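Local coordinates for phosphoinositide 3-kinase adapter protein 1 (Homo sapiens, PDB 5FOR) that couples B-cell and Toll-like receptor signalling to phosphoinositide 3-kinase as an adapter whose TIR domain, the part present here, probably mediates inhibition of NF-kappa-B, at residues L85-L99 against F111-C123. Sequence-based numbering, arbitrary orientation.
Sequences LQRAFHPPHRVVRLL and FFPDWAHWQELTC
Arg97 and Trp115 show how a single buried arginine of strand 95-99 can link the 3-10 turn 115-117 to the neighbouring strand 119-121. The guanidinium lies flat over the indole, planes 5° apart, a cation-pi stack with Arg97 CZ 3.5 Å from the centroid of the Trp115 five-membered ring. Bonds in the guanidinium plane fix its rotation: Arg97 NH1 donates almost straight to Trp115 O at 2.7 Å, while a side-on salt bridge joins Arg97 NE and NH2 to Glu120 OE1, NE at 2.7 Å on the anti lone pair and NH2 from above the carboxylate plane. With CG between backbone N and carbonyl carbon (chi1 71°) and the chain then extended, the head reaches the indole face, Trp115 O and Glu120 OE1. A leucine here would probably leave Glu120 without its counter-charge and Trp115 without its stacked cation. Asp104 accepts from Trp115 NE1, a second-shell hold on the indole. A water joins Trp118 NE1 to Phe89 O.

Among apolar contacts, Val95 CG1 sits over the Trp118 six-membered ring, 3.5 Å from its centroid, a CH-pi contact. Trp118 CH2 also meets Phe89 CD2, and Phe112 CE1 touches the same carbon at 3.6 Å, completing an aromatic cluster beside helix 82-88.

Backbone bonds pair strands 95-99 and 119-121 in parallel: Arg97 N to Gln119 O (2.8 Å), Leu121 N to Arg97 O and Leu99 N to Leu121 O. This is the edge of the five-stranded parallel sheet characteristic of the TIR fold.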
loop_
_atom_site.group_PDB
_atom_site.type_symbol
_atom_site.label_atom_id
_atom_site.label_comp_id
_atom_site.label_asym_id
_atom_site.label_seq_id
_atom_site.Cartn_x
_atom_site.Cartn_y
_atom_site.Cartn_z
ATOM N N LEU A 85 6.035 3.619 9.467
ATOM C CA LEU A 85 5.811 3.529 8.032
ATOM C C LEU A 85 7.100 3.438 7.223
ATOM O O LEU A 85 7.165 2.734 6.212
ATOM C CB LEU A 85 4.972 4.704 7.521
ATOM C CG LEU A 85 3.610 4.972 8.162
ATOM C CD1 LEU A 85 3.009 6.213 7.565
ATOM C CD2 LEU A 85 2.688 3.798 7.956
ATOM N N GLN A 86 8.138 4.129 7.653
ATOM C CA GLN A 86 9.401 3.988 6.941
ATOM C C GLN A 86 9.938 2.548 7.017
ATOM O O GLN A 86 10.570 2.100 6.056
ATOM C CB GLN A 86 10.417 4.983 7.489
ATOM C CG GLN A 86 9.994 6.406 7.228
ATOM C CD GLN A 86 10.617 7.338 8.199
ATOM O OE1 GLN A 86 11.135 6.911 9.234
ATOM N NE2 GLN A 86 10.603 8.618 7.873
ATOM N N ARG A 87 9.663 1.823 8.120
ATOM C CA ARG A 87 10.374 0.551 8.401
ATOM C C ARG A 87 9.461 -0.452 7.656
ATOM O O ARG A 87 9.967 -1.340 6.991
ATOM C CB ARG A 87 10.575 0.211 9.942
ATOM C CG ARG A 87 11.394 -1.163 10.393
ATOM C CD ARG A 87 12.981 -1.069 10.266
ATOM N NE ARG A 87 13.818 -0.905 11.497
ATOM C CZ ARG A 87 14.848 -1.733 11.743
ATOM N NH1 ARG A 87 15.131 -2.686 10.823
ATOM N NH2 ARG A 87 15.659 -1.577 12.797
ATOM N N ALA A 88 8.137 -0.213 7.629
ATOM C CA ALA A 88 7.151 -1.062 6.905
ATOM C C ALA A 88 7.256 -1.001 5.367
ATOM O O ALA A 88 7.201 -2.019 4.669
ATOM C CB ALA A 88 5.720 -0.684 7.321
ATOM N N PHE A 89 7.397 0.209 4.841
ATOM C CA PHE A 89 7.393 0.421 3.390
ATOM C C PHE A 89 8.805 0.288 2.860
ATOM O O PHE A 89 9.377 1.229 2.308
ATOM C CB PHE A 89 6.836 1.796 3.033
ATOM C CG PHE A 89 5.426 2.019 3.480
ATOM C CD1 PHE A 89 4.631 0.958 3.904
ATOM C CD2 PHE A 89 4.885 3.300 3.460
ATOM C CE1 PHE A 89 3.328 1.178 4.307
ATOM C CE2 PHE A 89 3.588 3.524 3.845
ATOM C CZ PHE A 89 2.805 2.465 4.279
ATOM N N HIS A 90 9.353 -0.898 3.059
ATOM C CA HIS A 90 10.749 -1.176 2.811
ATOM C C HIS A 90 10.915 -2.691 2.685
ATOM O O HIS A 90 10.171 -3.435 3.323
ATOM C CB HIS A 90 11.603 -0.628 3.941
ATOM C CG HIS A 90 13.057 -0.914 3.772
ATOM N ND1 HIS A 90 13.888 -0.113 3.016
ATOM C CD2 HIS A 90 13.823 -1.929 4.232
ATOM C CE1 HIS A 90 15.111 -0.613 3.034
ATOM N NE2 HIS A 90 15.096 -1.718 3.759
ATOM N N PRO A 91 11.843 -3.159 1.824
ATOM C CA PRO A 91 12.652 -2.418 0.844
ATOM C C PRO A 91 11.842 -1.952 -0.385
ATOM O O PRO A 91 10.718 -2.432 -0.585
ATOM C CB PRO A 91 13.738 -3.433 0.460
ATOM C CG PRO A 91 13.128 -4.752 0.675
ATOM C CD PRO A 91 12.176 -4.595 1.836
ATOM N N PRO A 92 12.402 -1.025 -1.195
ATOM C CA PRO A 92 11.561 -0.376 -2.206
ATOM C C PRO A 92 11.020 -1.319 -3.278
ATOM O O PRO A 92 9.950 -1.011 -3.827
ATOM C CB PRO A 92 12.500 0.661 -2.838
ATOM C CG PRO A 92 13.857 0.137 -2.590
ATOM C CD PRO A 92 13.782 -0.518 -1.234
ATOM N N HIS A 93 11.707 -2.426 -3.578
ATOM C CA HIS A 93 11.218 -3.309 -4.657
ATOM C C HIS A 93 10.002 -4.121 -4.210
ATOM O O HIS A 93 9.318 -4.709 -5.034
ATOM C CB HIS A 93 12.313 -4.248 -5.179
ATOM C CG HIS A 93 12.947 -5.102 -4.130
ATOM N ND1 HIS A 93 13.935 -4.632 -3.291
ATOM C CD2 HIS A 93 12.767 -6.406 -3.810
ATOM C CE1 HIS A 93 14.325 -5.608 -2.490
ATOM N NE2 HIS A 93 13.638 -6.697 -2.785
ATOM N N ARG A 94 9.723 -4.106 -2.907
ATOM C CA ARG A 94 8.540 -4.746 -2.354
ATOM C C ARG A 94 7.342 -3.798 -2.186
ATOM O O ARG A 94 6.309 -4.218 -1.633
ATOM C CB ARG A 94 8.873 -5.364 -0.992
ATOM C CG ARG A 94 10.033 -6.323 -1.020
ATOM C CD ARG A 94 9.665 -7.585 -1.763
ATOM N NE ARG A 94 10.759 -8.547 -1.729
ATOM C CZ ARG A 94 10.804 -9.648 -2.471
ATOM N NH1 ARG A 94 9.795 -9.938 -3.286
ATOM N NH2 ARG A 94 11.861 -10.444 -2.406
ATOM N N VAL A 95 7.467 -2.538 -2.623
ATOM C CA VAL A 95 6.409 -1.560 -2.378
ATOM C C VAL A 95 5.747 -1.061 -3.652
ATOM O O VAL A 95 6.409 -0.691 -4.625
ATOM C CB VAL A 95 6.911 -0.345 -1.568
ATOM C CG1 VAL A 95 5.711 0.624 -1.205
ATOM C CG2 VAL A 95 7.626 -0.805 -0.354
ATOM N N VAL A 96 4.420 -1.040 -3.622
ATOM C CA VAL A 96 3.634 -0.545 -4.735
ATOM C C VAL A 96 2.740 0.568 -4.253
ATOM O O VAL A 96 2.139 0.484 -3.174
ATOM C CB VAL A 96 2.812 -1.678 -5.391
ATOM C CG1 VAL A 96 2.032 -1.150 -6.608
ATOM C CG2 VAL A 96 3.758 -2.774 -5.824
ATOM N N ARG A 97 2.652 1.630 -5.039
ATOM C CA ARG A 97 1.735 2.694 -4.650
ATOM C C ARG A 97 0.743 2.922 -5.752
ATOM O O ARG A 97 1.075 2.842 -6.950
ATOM C CB ARG A 97 2.472 3.991 -4.281
ATOM C CG ARG A 97 3.133 4.766 -5.430
ATOM C CD ARG A 97 3.677 6.112 -4.912
ATOM N NE ARG A 97 4.543 6.722 -5.904
ATOM C CZ ARG A 97 5.866 6.613 -5.937
ATOM N NH1 ARG A 97 6.514 5.968 -4.980
ATOM N NH2 ARG A 97 6.540 7.177 -6.930
ATOM N N LEU A 98 -0.498 3.148 -5.343
ATOM C CA LEU A 98 -1.524 3.560 -6.276
ATOM C C LEU A 98 -1.911 5.002 -5.975
ATOM O O LEU A 98 -2.285 5.334 -4.854
ATOM C CB LEU A 98 -2.749 2.653 -6.201
ATOM C CG LEU A 98 -3.874 3.240 -7.061
ATOM C CD1 LEU A 98 -3.554 2.943 -8.492
ATOM C CD2 LEU A 98 -5.232 2.703 -6.691
ATOM N N LEU A 99 -1.813 5.856 -6.979
ATOM C CA LEU A 99 -2.174 7.265 -6.820
ATOM C C LEU A 99 -3.669 7.440 -6.861
ATOM O O LEU A 99 -4.267 7.320 -7.925
ATOM C CB LEU A 99 -1.540 8.119 -7.921
ATOM C CG LEU A 99 -0.019 8.041 -8.009
ATOM C CD1 LEU A 99 0.513 8.935 -9.124
ATOM C CD2 LEU A 99 0.575 8.438 -6.691
ATOM N N PHE A 111 9.718 12.107 3.222
ATOM C CA PHE A 111 9.101 11.134 4.114
ATOM C C PHE A 111 9.644 9.741 3.853
ATOM O O PHE A 111 9.908 8.998 4.782
ATOM C CB PHE A 111 7.579 11.174 3.971
ATOM C CG PHE A 111 6.985 12.494 4.361
ATOM C CD1 PHE A 111 6.952 13.546 3.460
ATOM C CD2 PHE A 111 6.493 12.700 5.639
ATOM C CE1 PHE A 111 6.416 14.783 3.828
ATOM C CE2 PHE A 111 5.953 13.926 6.005
ATOM C CZ PHE A 111 5.918 14.971 5.102
ATOM N N PHE A 112 9.825 9.394 2.586
ATOM C CA PHE A 112 10.368 8.093 2.247
ATOM C C PHE A 112 11.487 8.283 1.240
ATOM O O PHE A 112 11.256 8.701 0.106
ATOM C CB PHE A 112 9.278 7.148 1.719
ATOM C CG PHE A 112 8.092 7.048 2.621
ATOM C CD1 PHE A 112 8.062 6.114 3.644
ATOM C CD2 PHE A 112 6.996 7.891 2.457
ATOM C CE1 PHE A 112 6.967 6.027 4.483
ATOM C CE2 PHE A 112 5.895 7.804 3.308
ATOM C CZ PHE A 112 5.886 6.877 4.314
ATOM N N PRO A 113 12.719 8.008 1.678
ATOM C CA PRO A 113 13.896 8.331 0.863
ATOM C C PRO A 113 13.990 7.497 -0.414
ATOM O O PRO A 113 14.429 8.032 -1.416
ATOM C CB PRO A 113 15.074 8.041 1.813
ATOM C CG PRO A 113 14.487 8.141 3.182
ATOM C CD PRO A 113 13.085 7.597 3.047
ATOM N N ASP A 114 13.562 6.238 -0.385
ATOM C CA ASP A 114 13.536 5.398 -1.591
ATOM C C ASP A 114 12.243 5.481 -2.414
ATOM O O ASP A 114 11.978 4.598 -3.239
ATOM C CB ASP A 114 13.780 3.934 -1.219
ATOM C CG ASP A 114 15.219 3.662 -0.831
ATOM O OD1 ASP A 114 16.084 4.515 -1.111
ATOM O OD2 ASP A 114 15.491 2.588 -0.253
ATOM N N TRP A 115 11.470 6.547 -2.210
ATOM C CA TRP A 115 10.150 6.738 -2.827
ATOM C C TRP A 115 10.144 6.563 -4.344
ATOM O O TRP A 115 9.221 5.974 -4.926
ATOM C CB TRP A 115 9.634 8.138 -2.485
ATOM C CG TRP A 115 8.311 8.551 -3.123
ATOM C CD1 TRP A 115 8.132 9.179 -4.335
ATOM C CD2 TRP A 115 6.990 8.399 -2.551
ATOM N NE1 TRP A 115 6.789 9.425 -4.545
ATOM C CE2 TRP A 115 6.082 8.951 -3.491
ATOM C CE3 TRP A 115 6.516 7.861 -1.355
ATOM C CZ2 TRP A 115 4.711 8.982 -3.234
ATOM C CZ3 TRP A 115 5.164 7.896 -1.116
ATOM C CH2 TRP A 115 4.272 8.467 -2.046
ATOM N N ALA A 116 11.182 7.104 -4.969
ATOM C CA ALA A 116 11.325 7.070 -6.408
ATOM C C ALA A 116 11.508 5.643 -6.921
ATOM O O ALA A 116 11.377 5.376 -8.109
ATOM C CB ALA A 116 12.490 7.932 -6.822
ATOM N N HIS A 117 11.803 4.710 -6.029
ATOM C CA HIS A 117 12.057 3.367 -6.504
ATOM C C HIS A 117 10.888 2.432 -6.369
ATOM O O HIS A 117 10.978 1.286 -6.789
ATOM C CB HIS A 117 13.269 2.809 -5.800
ATOM C CG HIS A 117 14.491 3.595 -6.099
ATOM N ND1 HIS A 117 15.111 4.401 -5.174
ATOM C CD2 HIS A 117 15.151 3.791 -7.271
ATOM C CE1 HIS A 117 16.137 5.010 -5.739
ATOM N NE2 HIS A 117 16.167 4.663 -7.016
ATOM N N TRP A 118 9.797 2.926 -5.791
ATOM C CA TRP A 118 8.577 2.149 -5.762
ATOM C C TRP A 118 8.025 2.055 -7.183
ATOM O O TRP A 118 8.235 2.901 -8.053
ATOM C CB TRP A 118 7.508 2.743 -4.828
ATOM C CG TRP A 118 7.956 2.971 -3.427
ATOM C CD1 TRP A 118 9.194 2.732 -2.922
ATOM C CD2 TRP A 118 7.182 3.537 -2.349
ATOM N NE1 TRP A 118 9.241 3.091 -1.599
ATOM C CE2 TRP A 118 8.019 3.570 -1.222
ATOM C CE3 TRP A 118 5.862 3.958 -2.226
ATOM C CZ2 TRP A 118 7.572 4.028 0.025
ATOM C CZ3 TRP A 118 5.421 4.419 -0.995
ATOM C CH2 TRP A 118 6.274 4.446 0.118
ATOM N N GLN A 119 7.374 0.948 -7.398
ATOM C CA GLN A 119 6.400 0.760 -8.440
ATOM C C GLN A 119 5.171 1.642 -8.238
ATOM O O GLN A 119 4.536 1.632 -7.177
ATOM C CB GLN A 119 6.194 -0.738 -8.424
ATOM C CG GLN A 119 5.328 -1.591 -9.253
ATOM C CD GLN A 119 6.059 -2.837 -9.678
ATOM O OE1 GLN A 119 5.528 -3.928 -9.671
ATOM N NE2 GLN A 119 7.031 -2.584 -10.464
ATOM N N GLU A 120 4.876 2.458 -9.252
ATOM C CA GLU A 120 3.751 3.391 -9.161
ATOM C C GLU A 120 2.601 3.042 -10.101
ATOM O O GLU A 120 2.806 2.731 -11.265
ATOM C CB GLU A 120 4.205 4.833 -9.440
ATOM C CG GLU A 120 3.118 5.893 -9.177
ATOM C CD GLU A 120 3.647 7.345 -9.310
ATOM O OE1 GLU A 120 4.142 7.928 -8.303
ATOM O OE2 GLU A 120 3.576 7.899 -10.432
ATOM N N LEU A 121 1.382 3.120 -9.592
ATOM C CA LEU A 121 0.220 2.889 -10.441
ATOM C C LEU A 121 -0.756 4.057 -10.425
ATOM O O LEU A 121 -0.847 4.827 -9.458
ATOM C CB LEU A 121 -0.520 1.619 -10.006
ATOM C CG LEU A 121 0.310 0.347 -9.909
ATOM C CD1 LEU A 121 -0.490 -0.702 -9.161
ATOM C CD2 LEU A 121 0.637 -0.132 -11.295
ATOM N N THR A 122 -1.521 4.145 -11.493
ATOM C CA THR A 122 -2.563 5.146 -11.597
ATOM C C THR A 122 -3.966 4.533 -11.698
ATOM O O THR A 122 -4.126 3.333 -11.937
ATOM C CB THR A 122 -2.313 6.037 -12.816
ATOM O OG1 THR A 122 -2.594 5.289 -14.003
ATOM C CG2 THR A 122 -0.855 6.486 -12.841
ATOM N N CYS A 123 -4.958 5.397 -11.509
ATOM C CA CYS A 123 -6.387 5.115 -11.628
ATOM C C CYS A 123 -6.849 4.752 -13.023
ATOM O O CYS A 123 -7.962 4.251 -13.185
ATOM C CB CYS A 123 -7.204 6.321 -11.140
ATOM S SG CYS A 123 -7.163 6.541 -9.321
HETATM O O HOH W 1 11.285 1.839 0.308
HETATM O O HOH W 2 14.007 2.170 1.653
#